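Local atomic coordinates of uncharacterized N-acetyltransferase D2E76_00625 (Mycobacteroides abscessus, PDB entry 6YCA), a protein that probably transfers acetyl groups from acetyl coenzyme A to amines as an Eis-type member of the GCN5-related N-acetyltransferases, though it cannot modify aminoglycosides. Residues Y82-T87 with S199-P204; T87-S92 with V372-N377; I150-A155 with R305-L310; A188-R193 with D228-Y233; A194-S199 with Q408-T413. All coordinates share one frame; numbering follows the deposited sequence.

Contact 1: Y82-T87 with S199-P204; sequences YTSWLT and SVARPP
Trp85 holds CG between its backbone N and carbonyl carbon (chi1 49°), which folds the indole over Ala201, while Thr87, with OG1 beside its own N (chi1 -56°), presents that hydroxyl to Ser199. Ala201 CB sits over the five-membered ring of Trp85 in a CH-pi contact, 3.4 Å from the centroid, and the backbone leading from Val200 covers the same indole. Thr87 OG1 donates to Ser199 OG at 2.8 Å; the second partner of Ser199 OG is Trp196 O. Two backbone bonds join the two segments: Thr87 N to Ser199 O, 2.9 Å and fairly straight, and Ala201 N to Trp85 O, 3.2 Å. Trp85 O is gripped twice, because Ser84 OG reaches it at 3.1 Å from the opposite face of the carbonyl plane to Ala201 N. Leu86 CG meets Val200 CG1 at 4.2 Å, and Arg93 adds a cation-pi contact to Trp85. The two segments run roughly antiparallel yet share a single beta bridge, Leu86 with Val200, by which the end of a strand in the N-terminal GNAT domain takes up the loop leading to helix 204-216 of the second GNAT unit.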
# COMPACT_ATOMS: atom_id res chain seq x y z
N TYR A 82 32.96 18.78 -18.39
CA TYR A 82 32.88 18.78 -19.84
C TYR A 82 32.81 20.21 -20.35
O TYR A 82 32.22 21.09 -19.71
CB TYR A 82 31.64 18.01 -20.31
CG TYR A 82 31.72 16.53 -20.06
CD1 TYR A 82 31.46 16.00 -18.80
CD2 TYR A 82 32.07 15.65 -21.08
CE1 TYR A 82 31.54 14.64 -18.56
CE2 TYR A 82 32.15 14.28 -20.85
CZ TYR A 82 31.89 13.79 -19.59
OH TYR A 82 31.97 12.44 -19.34
N THR A 83 33.40 20.43 -21.52
CA THR A 83 33.27 21.72 -22.20
C THR A 83 31.85 21.85 -22.71
O THR A 83 31.40 21.05 -23.54
CB THR A 83 34.26 21.77 -23.36
OG1 THR A 83 35.59 21.54 -22.87
CG2 THR A 83 34.21 23.12 -24.06
N SER A 84 31.13 22.86 -22.23
CA SER A 84 29.71 22.98 -22.53
C SER A 84 29.34 24.46 -22.64
O SER A 84 30.19 25.34 -22.48
CB SER A 84 28.88 22.28 -21.45
OG SER A 84 27.49 22.49 -21.64
N TRP A 85 28.07 24.72 -22.93
CA TRP A 85 27.51 26.06 -22.88
C TRP A 85 26.23 26.04 -22.05
O TRP A 85 25.66 24.99 -21.77
CB TRP A 85 27.25 26.65 -24.28
CG TRP A 85 26.50 25.76 -25.24
CD1 TRP A 85 27.03 25.08 -26.31
CD2 TRP A 85 25.09 25.49 -25.25
NE1 TRP A 85 26.03 24.39 -26.96
CE2 TRP A 85 24.84 24.62 -26.34
CE3 TRP A 85 24.02 25.88 -24.44
CZ2 TRP A 85 23.56 24.14 -26.63
CZ3 TRP A 85 22.75 25.41 -24.74
CH2 TRP A 85 22.53 24.55 -25.82
N LEU A 86 25.79 27.23 -21.64
CA LEU A 86 24.57 27.38 -20.86
C LEU A 86 23.84 28.63 -21.33
O LEU A 86 24.45 29.69 -21.47
CB LEU A 86 24.89 27.51 -19.37
CG LEU A 86 23.74 27.34 -18.37
CD1 LEU A 86 24.27 26.71 -17.09
CD2 LEU A 86 23.07 28.66 -18.07
N THR A 87 22.54 28.49 -21.57
CA THR A 87 21.72 29.59 -22.06
C THR A 87 21.22 30.43 -20.88
O THR A 87 20.49 29.93 -20.02
CB THR A 87 20.54 29.06 -22.88
OG1 THR A 87 21.03 28.24 -23.95
CG2 THR A 87 19.73 30.21 -23.45
N SER A 199 18.99 25.80 -20.73
CA SER A 199 19.47 24.72 -21.59
C SER A 199 21.00 24.67 -21.61
O SER A 199 21.68 25.70 -21.52
CB SER A 199 18.91 24.88 -23.00
OG SER A 199 19.24 26.15 -23.55
N VAL A 200 21.53 23.46 -21.71
CA VAL A 200 22.97 23.23 -21.73
C VAL A 200 23.30 22.38 -22.95
O VAL A 200 22.43 21.73 -23.53
CB VAL A 200 23.48 22.54 -20.44
CG1 VAL A 200 22.99 23.29 -19.21
CG2 VAL A 200 23.06 21.09 -20.41
N ALA A 201 24.57 22.43 -23.34
CA ALA A 201 25.01 21.64 -24.48
C ALA A 201 24.90 20.15 -24.19
O ALA A 201 25.15 19.70 -23.07
CB ALA A 201 26.46 21.98 -24.82
N ARG A 202 24.53 19.38 -25.22
CA ARG A 202 24.55 17.92 -25.18
C ARG A 202 25.66 17.45 -26.10
O ARG A 202 25.43 17.26 -27.30
CB ARG A 202 23.20 17.35 -25.60
CG ARG A 202 22.11 17.47 -24.55
CD ARG A 202 20.80 16.87 -25.03
NE ARG A 202 19.74 17.02 -24.02
CZ ARG A 202 18.52 16.52 -24.14
NH1 ARG A 202 18.18 15.84 -25.22
NH2 ARG A 202 17.64 16.69 -23.17
N PRO A 203 26.87 17.26 -25.59
CA PRO A 203 27.99 16.87 -26.45
C PRO A 203 27.78 15.47 -27.00
O PRO A 203 26.91 14.73 -26.52
CB PRO A 203 29.19 16.90 -25.50
CG PRO A 203 28.74 17.69 -24.31
CD PRO A 203 27.28 17.41 -24.19
N PRO A 204 28.58 15.05 -27.99
CA PRO A 204 28.47 13.67 -28.48
C PRO A 204 28.63 12.62 -27.39
O PRO A 204 28.00 11.56 -27.47
CB PRO A 204 29.56 13.57 -29.55
CG PRO A 204 30.45 14.76 -29.31
CD PRO A 204 29.55 15.83 -28.77

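Contact 2: T87-S92 with V372-N377; sequences TVPGGS and VYLGGN
Val88 and Leu374, with CA atoms 6.1 Å apart, bring together a type II beta turn from Val88 to Gly91 and the end of helix 366-373, which Gly375 leaves with a positive phi of 89°. The turn is closed by Gly91 N bonding Val88 O at 3.0 Å, and Val88 N bonds Ser92 O across the same loop. Between the segments themselves the contact is apolar. Tyr373 turns its CG anti to the backbone N (chi1 178°), which carries the phenol out to the valine: Val88 CG1 lies at the ring edge, near its plane, 3.5 Å from Tyr373 CE2. The phenol oxygen also lies beside this valine, but its polar partner is Ala318 O, a bond that fixes the outer end of the ring. This loop is the hairpin connection between strands 75-87 and 93-104 of the N-terminal GNAT domain, and here it meets the sterol-carrier-like C-terminal domain. Pro89 faces the helix end, with CG 3.8 Å from Tyr373 O and CD 4.0 Å from Leu374 CD2. The proline ring and the leucine side chain cross at about a right angle, CD2 meeting the ring at CD. The same Leu374 CD2 approaches the turn at Val88 CA, 4.2 Å away. Beyond the turn, Leu374 packs on Ala151 and Thr152 of strand 149-160 and on Pro409, whereas Pro89 also touches Thr197 and Arg322.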
# COMPACT_ATOMS: atom_id res chain seq x y z
N THR A 87 22.54 28.49 -21.57
CA THR A 87 21.72 29.59 -22.06
C THR A 87 21.22 30.43 -20.88
O THR A 87 20.49 29.93 -20.02
CB THR A 87 20.54 29.06 -22.88
OG1 THR A 87 21.03 28.24 -23.95
CG2 THR A 87 19.73 30.21 -23.45
N VAL A 88 21.62 31.70 -20.84
CA VAL A 88 21.25 32.64 -19.79
C VAL A 88 20.07 33.48 -20.28
O VAL A 88 19.79 33.49 -21.49
CB VAL A 88 22.45 33.52 -19.41
CG1 VAL A 88 23.60 32.65 -18.96
CG2 VAL A 88 22.84 34.41 -20.58
N PRO A 89 19.35 34.19 -19.40
CA PRO A 89 18.22 35.01 -19.86
C PRO A 89 18.61 35.96 -20.97
O PRO A 89 19.60 36.70 -20.88
CB PRO A 89 17.81 35.76 -18.59
CG PRO A 89 18.17 34.84 -17.49
CD PRO A 89 19.42 34.13 -17.93
N GLY A 90 17.81 35.96 -22.04
CA GLY A 90 18.11 36.69 -23.24
C GLY A 90 18.60 35.84 -24.39
O GLY A 90 18.73 36.35 -25.51
N GLY A 91 18.90 34.56 -24.14
CA GLY A 91 19.27 33.63 -25.18
C GLY A 91 20.76 33.44 -25.36
O GLY A 91 21.16 32.50 -26.06
N SER A 92 21.58 34.30 -24.77
CA SER A 92 23.02 34.20 -24.94
C SER A 92 23.55 32.88 -24.36
O SER A 92 23.05 32.38 -23.35
CB SER A 92 23.70 35.38 -24.26
OG SER A 92 25.04 35.49 -24.65
N VAL A 372 19.41 33.33 -8.19
CA VAL A 372 18.62 34.33 -8.90
C VAL A 372 19.04 34.45 -10.37
O VAL A 372 18.22 34.86 -11.20
CB VAL A 372 18.82 35.71 -8.26
CG1 VAL A 372 17.85 36.72 -8.83
CG2 VAL A 372 18.68 35.62 -6.77
N TYR A 373 20.28 34.06 -10.70
CA TYR A 373 20.88 34.48 -11.96
C TYR A 373 20.06 34.04 -13.17
O TYR A 373 19.95 34.79 -14.15
CB TYR A 373 22.32 33.96 -12.06
CG TYR A 373 22.98 34.32 -13.36
CD1 TYR A 373 23.47 35.60 -13.59
CD2 TYR A 373 23.08 33.39 -14.39
CE1 TYR A 373 24.06 35.94 -14.78
CE2 TYR A 373 23.67 33.72 -15.60
CZ TYR A 373 24.16 35.00 -15.79
OH TYR A 373 24.74 35.35 -16.98
N LEU A 374 19.48 32.85 -13.11
CA LEU A 374 18.77 32.30 -14.26
C LEU A 374 17.29 32.64 -14.27
O LEU A 374 16.57 32.21 -15.19
CB LEU A 374 18.96 30.78 -14.33
CG LEU A 374 20.39 30.34 -14.66
CD1 LEU A 374 20.49 28.82 -14.75
CD2 LEU A 374 20.88 31.00 -15.95
N GLY A 375 16.81 33.40 -13.30
CA GLY A 375 15.41 33.74 -13.21
C GLY A 375 14.57 32.76 -12.43
O GLY A 375 13.35 32.93 -12.36
N GLY A 376 15.19 31.73 -11.85
CA GLY A 376 14.48 30.73 -11.07
C GLY A 376 14.15 31.13 -9.66
O GLY A 376 13.46 30.38 -8.97
N ASN A 377 14.64 32.28 -9.21
CA ASN A 377 14.32 32.82 -7.90
C ASN A 377 14.32 34.33 -8.00
O ASN A 377 14.96 34.91 -8.88
CB ASN A 377 15.33 32.38 -6.84
CG ASN A 377 15.30 30.89 -6.58
OD1 ASN A 377 14.59 30.41 -5.70
ND2 ASN A 377 16.08 30.15 -7.35

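Contact 3: I150-A155 with R305-L310; sequences IATSSA and RDETWL
The indole of Trp309 carries Ile150 on one face: CG1 stands 3.5 Å from the centroid of the six-membered ring, almost on the normal, and Ile150 CD1 reaches Trp309 CZ2 at 3.5 Å. The two side chains lie side by side and point the same way. At the indole's N-H edge, Trp309 NE1 donates to the anti lone pair of Asp306 OD2 at 2.7 Å, the acceptor lying 16° out of the indole plane; Asp306 OD1 makes a salt bridge to Arg297 of a second subunit. The other carboxylate, Glu307, is met on the anti lone pair of OE1 by Thr152 OG1 at 2.8 Å, and OE1 also accepts a bond from Ala411 N, so two donors grip this buried oxygen. Glu307 gets there on a chain extended from a CG anti to its backbone N (chi1 -169°). Ala151 CB packs against Leu310 CB at 3.5 Å. Regular antiparallel bonding holds where Ser154 N and Arg305 O pair at 3.1 Å, but Ala151 and Thr152 both face Thr308, a classic beta bulge. Strand 299-312 of the second GNAT unit thus lies between strands 132-135 and 149-160 of the first, and strand 149-160 in turn between 299-312 and 277-284 of the second, an exchange of strands that splices the two GNAT sheets, consistent with the tandem-GNAT core of Eis proteins.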
# COMPACT_ATOMS: atom_id res chain seq x y z
N ILE A 150 21.14 26.62 -6.06
CA ILE A 150 20.10 25.96 -6.85
C ILE A 150 19.48 27.00 -7.79
O ILE A 150 18.76 27.90 -7.35
CB ILE A 150 19.03 25.32 -5.96
CG1 ILE A 150 19.67 24.28 -5.03
CG2 ILE A 150 17.98 24.66 -6.83
CD1 ILE A 150 18.69 23.63 -4.09
N ALA A 151 19.75 26.87 -9.09
CA ALA A 151 19.33 27.87 -10.05
C ALA A 151 18.10 27.48 -10.86
O ALA A 151 17.35 28.36 -11.29
CB ALA A 151 20.47 28.21 -11.02
N THR A 152 17.87 26.18 -11.09
CA THR A 152 16.67 25.72 -11.78
C THR A 152 16.11 24.52 -11.05
O THR A 152 16.84 23.77 -10.39
CB THR A 152 16.93 25.29 -13.23
OG1 THR A 152 17.49 23.97 -13.25
CG2 THR A 152 17.87 26.27 -13.94
N SER A 153 14.81 24.31 -11.20
CA SER A 153 14.14 23.14 -10.68
C SER A 153 13.31 22.51 -11.79
O SER A 153 12.97 23.15 -12.78
CB SER A 153 13.23 23.47 -9.49
OG SER A 153 13.97 24.01 -8.40
N SER A 154 13.00 21.23 -11.61
CA SER A 154 12.23 20.45 -12.57
C SER A 154 11.02 19.84 -11.89
O SER A 154 11.01 19.62 -10.67
CB SER A 154 13.10 19.36 -13.21
OG SER A 154 13.40 18.34 -12.28
N ALA A 155 9.99 19.56 -12.68
CA ALA A 155 8.74 19.00 -12.17
C ALA A 155 8.38 17.74 -12.96
O ALA A 155 8.87 17.51 -14.07
CB ALA A 155 7.59 20.01 -12.22
N ARG A 305 11.79 18.75 -7.79
CA ARG A 305 13.12 18.50 -7.25
C ARG A 305 14.07 19.57 -7.77
O ARG A 305 13.87 20.12 -8.86
CB ARG A 305 13.61 17.10 -7.63
CG ARG A 305 14.87 16.63 -6.89
CD ARG A 305 15.11 15.15 -7.11
NE ARG A 305 16.23 14.63 -6.32
CZ ARG A 305 16.11 14.14 -5.09
NH1 ARG A 305 14.92 14.11 -4.50
NH2 ARG A 305 17.17 13.68 -4.44
N ASP A 306 15.11 19.87 -6.98
CA ASP A 306 16.15 20.77 -7.44
C ASP A 306 16.86 20.18 -8.64
O ASP A 306 17.00 18.96 -8.78
CB ASP A 306 17.17 21.03 -6.33
CG ASP A 306 17.74 19.74 -5.74
OD1 ASP A 306 16.97 18.96 -5.14
OD2 ASP A 306 18.95 19.50 -5.90
N GLU A 307 17.30 21.05 -9.55
CA GLU A 307 17.94 20.59 -10.77
C GLU A 307 19.34 21.17 -10.93
O GLU A 307 20.34 20.49 -10.66
CB GLU A 307 17.09 20.91 -12.00
CG GLU A 307 17.60 20.22 -13.24
CD GLU A 307 16.80 20.55 -14.47
OE1 GLU A 307 16.52 21.75 -14.71
OE2 GLU A 307 16.43 19.60 -15.19
N THR A 308 19.43 22.42 -11.39
CA THR A 308 20.73 23.02 -11.68
C THR A 308 21.32 23.60 -10.40
O THR A 308 20.74 24.50 -9.79
CB THR A 308 20.58 24.13 -12.72
OG1 THR A 308 19.93 23.63 -13.89
CG2 THR A 308 21.95 24.67 -13.10
N TRP A 309 22.48 23.08 -10.01
CA TRP A 309 23.30 23.70 -8.97
C TRP A 309 24.33 24.55 -9.72
O TRP A 309 25.30 24.03 -10.27
CB TRP A 309 23.96 22.66 -8.08
CG TRP A 309 22.99 21.99 -7.15
CD1 TRP A 309 22.08 21.03 -7.48
CD2 TRP A 309 22.83 22.24 -5.75
NE1 TRP A 309 21.37 20.66 -6.37
CE2 TRP A 309 21.80 21.39 -5.29
CE3 TRP A 309 23.44 23.10 -4.84
CZ2 TRP A 309 21.39 21.37 -3.97
CZ3 TRP A 309 23.03 23.08 -3.52
CH2 TRP A 309 22.01 22.22 -3.10
N LEU A 310 24.09 25.86 -9.75
CA LEU A 310 24.88 26.79 -10.55
C LEU A 310 25.94 27.47 -9.69
O LEU A 310 25.66 27.88 -8.56
CB LEU A 310 23.97 27.84 -11.18
CG LEU A 310 24.65 28.89 -12.07
CD1 LEU A 310 25.38 28.22 -13.21
CD2 LEU A 310 23.63 29.87 -12.60

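Contact 4: A188-R193 with D228-Y233; sequences AAIYER and DGYVRY
Ile190 and Tyr230 form the apolar part of a helix-on-strand contact, in which the end of helix 184-192 rests on strand 229-235 of the second GNAT unit; the axes of the short segments 188-192 and 229-233 approach to 8.6 Å, with their directions 125° apart. The ionic part lies just before the strand. Arg193, just past the helix, extends its chain to make a salt bridge with Asp228 through NH2 and OD1, both residues also touching a crystal neighbour. The modelled separation is too short to be trusted, and the details of the bridge are therefore doubtful. In the apolar part, the tyrosine has CG between its backbone N and carbonyl carbon (chi1 69°), which stands the ring up from the strand beside the helix; Tyr230 OH then bonds Asp253 OD2. Ile190 points toward the strand, and its CB lies 3.9 Å from Tyr230 CD2, so the isoleucine flanks the ring rather than covering it. Ile190 CG2 reaches Gly229 CA at 3.9 Å, and the same methyl lies in the plane of the Tyr230 ring, at the edge, 3.7 Å from CD2.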
# COMPACT_ATOMS: atom_id res chain seq x y z
N ALA A 188 19.95 14.93 -32.13
CA ALA A 188 20.88 15.94 -31.63
C ALA A 188 20.84 17.20 -32.48
O ALA A 188 20.97 18.30 -31.95
CB ALA A 188 22.30 15.37 -31.58
N ALA A 189 20.63 17.05 -33.80
CA ALA A 189 20.51 18.21 -34.67
C ALA A 189 19.26 19.02 -34.33
O ALA A 189 19.28 20.26 -34.41
CB ALA A 189 20.51 17.78 -36.13
N ILE A 190 18.17 18.36 -33.96
CA ILE A 190 16.98 19.10 -33.54
C ILE A 190 17.24 19.80 -32.22
O ILE A 190 16.88 20.97 -32.04
CB ILE A 190 15.74 18.18 -33.47
CG1 ILE A 190 15.48 17.50 -34.81
CG2 ILE A 190 14.52 18.98 -33.04
CD1 ILE A 190 14.31 16.54 -34.77
N TYR A 191 17.90 19.11 -31.28
CA TYR A 191 18.17 19.72 -29.98
C TYR A 191 19.12 20.91 -30.10
O TYR A 191 19.02 21.86 -29.32
CB TYR A 191 18.75 18.69 -29.00
CG TYR A 191 19.08 19.28 -27.64
CD1 TYR A 191 18.10 19.39 -26.65
CD2 TYR A 191 20.35 19.74 -27.34
CE1 TYR A 191 18.38 19.93 -25.41
CE2 TYR A 191 20.64 20.30 -26.11
CZ TYR A 191 19.66 20.39 -25.15
OH TYR A 191 19.95 20.94 -23.92
N GLU A 192 20.02 20.88 -31.09
CA GLU A 192 21.07 21.89 -31.17
C GLU A 192 20.51 23.31 -31.19
O GLU A 192 21.16 24.23 -30.68
CB GLU A 192 21.94 21.64 -32.41
CG GLU A 192 23.04 22.67 -32.61
CD GLU A 192 23.97 22.78 -31.42
OE1 GLU A 192 24.14 21.77 -30.69
OE2 GLU A 192 24.52 23.88 -31.20
N ARG A 193 19.32 23.51 -31.75
CA ARG A 193 18.72 24.84 -31.78
C ARG A 193 17.93 25.18 -30.52
O ARG A 193 17.04 26.04 -30.57
CB ARG A 193 17.96 25.10 -33.09
CG ARG A 193 16.94 24.07 -33.50
CD ARG A 193 16.58 24.30 -34.96
NE ARG A 193 15.24 23.84 -35.30
CZ ARG A 193 14.15 24.61 -35.31
NH1 ARG A 193 14.24 25.90 -34.99
NH2 ARG A 193 12.98 24.09 -35.63
N ASP A 228 9.59 21.51 -35.74
CA ASP A 228 10.34 22.33 -34.79
C ASP A 228 10.48 21.65 -33.43
O ASP A 228 10.57 22.33 -32.40
CB ASP A 228 9.72 23.72 -34.65
CG ASP A 228 9.83 24.54 -35.92
OD1 ASP A 228 10.91 24.54 -36.54
OD2 ASP A 228 8.83 25.18 -36.31
N GLY A 229 10.53 20.33 -33.39
CA GLY A 229 10.74 19.63 -32.14
C GLY A 229 10.45 18.15 -32.27
O GLY A 229 10.09 17.65 -33.34
N TYR A 230 10.59 17.45 -31.14
CA TYR A 230 10.33 16.02 -31.10
C TYR A 230 9.90 15.62 -29.69
O TYR A 230 9.96 16.41 -28.75
CB TYR A 230 11.54 15.19 -31.55
CG TYR A 230 12.73 15.23 -30.61
CD1 TYR A 230 12.80 14.37 -29.51
CD2 TYR A 230 13.79 16.10 -30.82
CE1 TYR A 230 13.87 14.40 -28.65
CE2 TYR A 230 14.88 16.13 -29.96
CZ TYR A 230 14.92 15.28 -28.87
OH TYR A 230 15.99 15.29 -28.01
N VAL A 231 9.47 14.36 -29.55
CA VAL A 231 9.09 13.81 -28.26
C VAL A 231 9.39 12.32 -28.24
O VAL A 231 9.05 11.60 -29.18
CB VAL A 231 7.61 14.10 -27.90
CG1 VAL A 231 6.69 13.56 -28.97
CG2 VAL A 231 7.27 13.51 -26.56
N ARG A 232 10.05 11.86 -27.17
CA ARG A 232 10.33 10.45 -26.93
C ARG A 232 9.47 9.96 -25.78
O ARG A 232 9.37 10.63 -24.75
CB ARG A 232 11.79 10.26 -26.53
CG ARG A 232 12.80 10.21 -27.64
CD ARG A 232 14.18 10.21 -27.03
NE ARG A 232 14.33 9.14 -26.04
CZ ARG A 232 15.14 8.10 -26.18
NH1 ARG A 232 15.90 7.98 -27.26
NH2 ARG A 232 15.20 7.18 -25.23
N TYR A 233 8.85 8.80 -25.95
CA TYR A 233 8.04 8.21 -24.89
C TYR A 233 8.12 6.69 -24.93
O TYR A 233 8.30 6.09 -25.99
CB TYR A 233 6.59 8.70 -24.91
CG TYR A 233 5.86 8.51 -26.22
CD1 TYR A 233 5.93 9.46 -27.23
CD2 TYR A 233 5.09 7.37 -26.44
CE1 TYR A 233 5.26 9.28 -28.43
CE2 TYR A 233 4.41 7.19 -27.64
CZ TYR A 233 4.50 8.15 -28.63
OH TYR A 233 3.83 7.96 -29.81

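Contact 5: A194-S199 with Q408-T413; sequences AAWTGS and QPFAGT
A type II beta turn from Trp196 to Ser199, in the loop between helices 184-192 and 204-216, receives the C-terminal tail along residues 409-412. Phe410 N donates to Thr197 O at 3.0 Å, and the neighbouring Pro409 CA adds a C-H contact to the same oxygen at 3.4 Å. Trp196 points toward the tail and sets Phe410 O in the plane of its indole edge; the resulting bond from Trp196 NE1, 2.8 Å long, is weak, the N-H being poorly directed at the oxygen (117°). The Phe410 ring is nearly parallel to the indole but slid aside, with planes at 30°, so the two hardly overlap. Gly198, at a phi of 102° suited to glycine, brings its bare backbone against the tail, its O 3.2 Å from Ala411 CB. The turn is braced from within by Ser199 OG, which bonds Trp196 O at 2.7 Å in the carbonyl plane, while Ser199 N reaches the same oxygen at 3.2 Å. Past this point the tail runs on to the C terminus, which in Eis enzymes ends near the acetyl-CoA site of the N-terminal GNAT domain; consistent with this, the Ala411 side chain is about 14 Å from bound acetyl coenzyme A.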
# COMPACT_ATOMS: atom_id res chain seq x y z
N ALA A 194 18.24 24.53 -29.40
CA ALA A 194 17.55 24.80 -28.14
C ALA A 194 17.86 26.22 -27.70
O ALA A 194 19.03 26.63 -27.64
CB ALA A 194 18.02 23.82 -27.07
N ALA A 195 16.81 26.98 -27.37
CA ALA A 195 16.96 28.38 -27.00
C ALA A 195 16.35 28.74 -25.65
O ALA A 195 16.43 29.90 -25.25
CB ALA A 195 16.38 29.30 -28.08
N TRP A 196 15.75 27.79 -24.94
CA TRP A 196 15.11 28.10 -23.67
C TRP A 196 16.16 28.32 -22.59
O TRP A 196 17.24 27.73 -22.60
CB TRP A 196 14.14 27.00 -23.25
CG TRP A 196 14.77 25.69 -22.90
CD1 TRP A 196 15.30 25.34 -21.69
CD2 TRP A 196 14.89 24.54 -23.74
NE1 TRP A 196 15.77 24.05 -21.74
CE2 TRP A 196 15.52 23.53 -22.98
CE3 TRP A 196 14.53 24.27 -25.06
CZ2 TRP A 196 15.81 22.28 -23.51
CZ3 TRP A 196 14.82 23.02 -25.58
CH2 TRP A 196 15.45 22.04 -24.81
N THR A 197 15.83 29.22 -21.65
CA THR A 197 16.76 29.57 -20.59
C THR A 197 17.00 28.37 -19.68
O THR A 197 16.06 27.71 -19.24
CB THR A 197 16.22 30.74 -19.78
OG1 THR A 197 16.03 31.86 -20.64
CG2 THR A 197 17.21 31.12 -18.69
N GLY A 198 18.28 28.10 -19.39
CA GLY A 198 18.69 26.96 -18.61
C GLY A 198 19.23 25.80 -19.43
O GLY A 198 19.88 24.91 -18.86
N SER A 199 18.99 25.80 -20.73
CA SER A 199 19.47 24.72 -21.59
C SER A 199 21.00 24.67 -21.61
O SER A 199 21.68 25.70 -21.52
CB SER A 199 18.91 24.88 -23.00
OG SER A 199 19.24 26.15 -23.55
N GLN A 408 10.34 30.22 -16.16
CA GLN A 408 11.24 29.61 -15.20
C GLN A 408 12.34 28.87 -15.94
O GLN A 408 12.06 28.15 -16.92
CB GLN A 408 10.48 28.64 -14.30
CG GLN A 408 9.65 29.33 -13.23
CD GLN A 408 10.51 29.92 -12.13
OE1 GLN A 408 11.33 29.23 -11.53
NE2 GLN A 408 10.32 31.21 -11.87
N PRO A 409 13.59 29.01 -15.52
CA PRO A 409 14.68 28.31 -16.21
C PRO A 409 14.60 26.82 -15.98
O PRO A 409 14.07 26.34 -14.97
CB PRO A 409 15.93 28.89 -15.54
CG PRO A 409 15.47 29.24 -14.17
CD PRO A 409 14.06 29.73 -14.33
N PHE A 410 15.14 26.07 -16.93
CA PHE A 410 14.99 24.63 -16.93
C PHE A 410 16.01 24.02 -17.88
O PHE A 410 16.16 24.49 -19.01
CB PHE A 410 13.57 24.28 -17.39
CG PHE A 410 13.37 22.84 -17.69
CD1 PHE A 410 13.31 21.91 -16.67
CD2 PHE A 410 13.24 22.40 -19.00
CE1 PHE A 410 13.13 20.57 -16.94
CE2 PHE A 410 13.05 21.07 -19.28
CZ PHE A 410 13.00 20.15 -18.25
N ALA A 411 16.73 23.01 -17.41
CA ALA A 411 17.70 22.27 -18.22
C ALA A 411 17.13 20.88 -18.47
O ALA A 411 17.22 20.00 -17.60
CB ALA A 411 19.04 22.19 -17.50
N GLY A 412 16.57 20.65 -19.65
CA GLY A 412 15.96 19.35 -19.91
C GLY A 412 16.91 18.17 -19.97
O GLY A 412 16.53 17.09 -20.42
N THR A 413 18.15 18.36 -19.51
CA THR A 413 19.20 17.37 -19.66
C THR A 413 19.99 17.24 -18.36
O THR A 413 20.21 18.23 -17.66
CB THR A 413 20.15 17.75 -20.81
OG1 THR A 413 21.51 17.62 -20.39
CG2 THR A 413 19.90 19.19 -21.27

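From the N terminus, strand 75-87 closes contact 1 with the loop at 199-204, and the hairpin loop that follows closes the longer contact 2 with 372-377; the two share Thr87 and cross. Contact 3 joins 150-155 to 305-310 inside the loop of contact 2, and the short loop of contact 4, 188-193 with 228-233, nests within contact 3. Contact 1 crosses contacts 3 and 4 as well. Contact 5, from 194-199 to 408-413, crosses all four and shares Ser199 with contact 1. Contacts 1 and 3 tie the two GNAT units together, contact 4 lays helix 184-192 on the second, and contacts 2 and 5 bring in the sterol-carrier-like domain and the C-terminal tail.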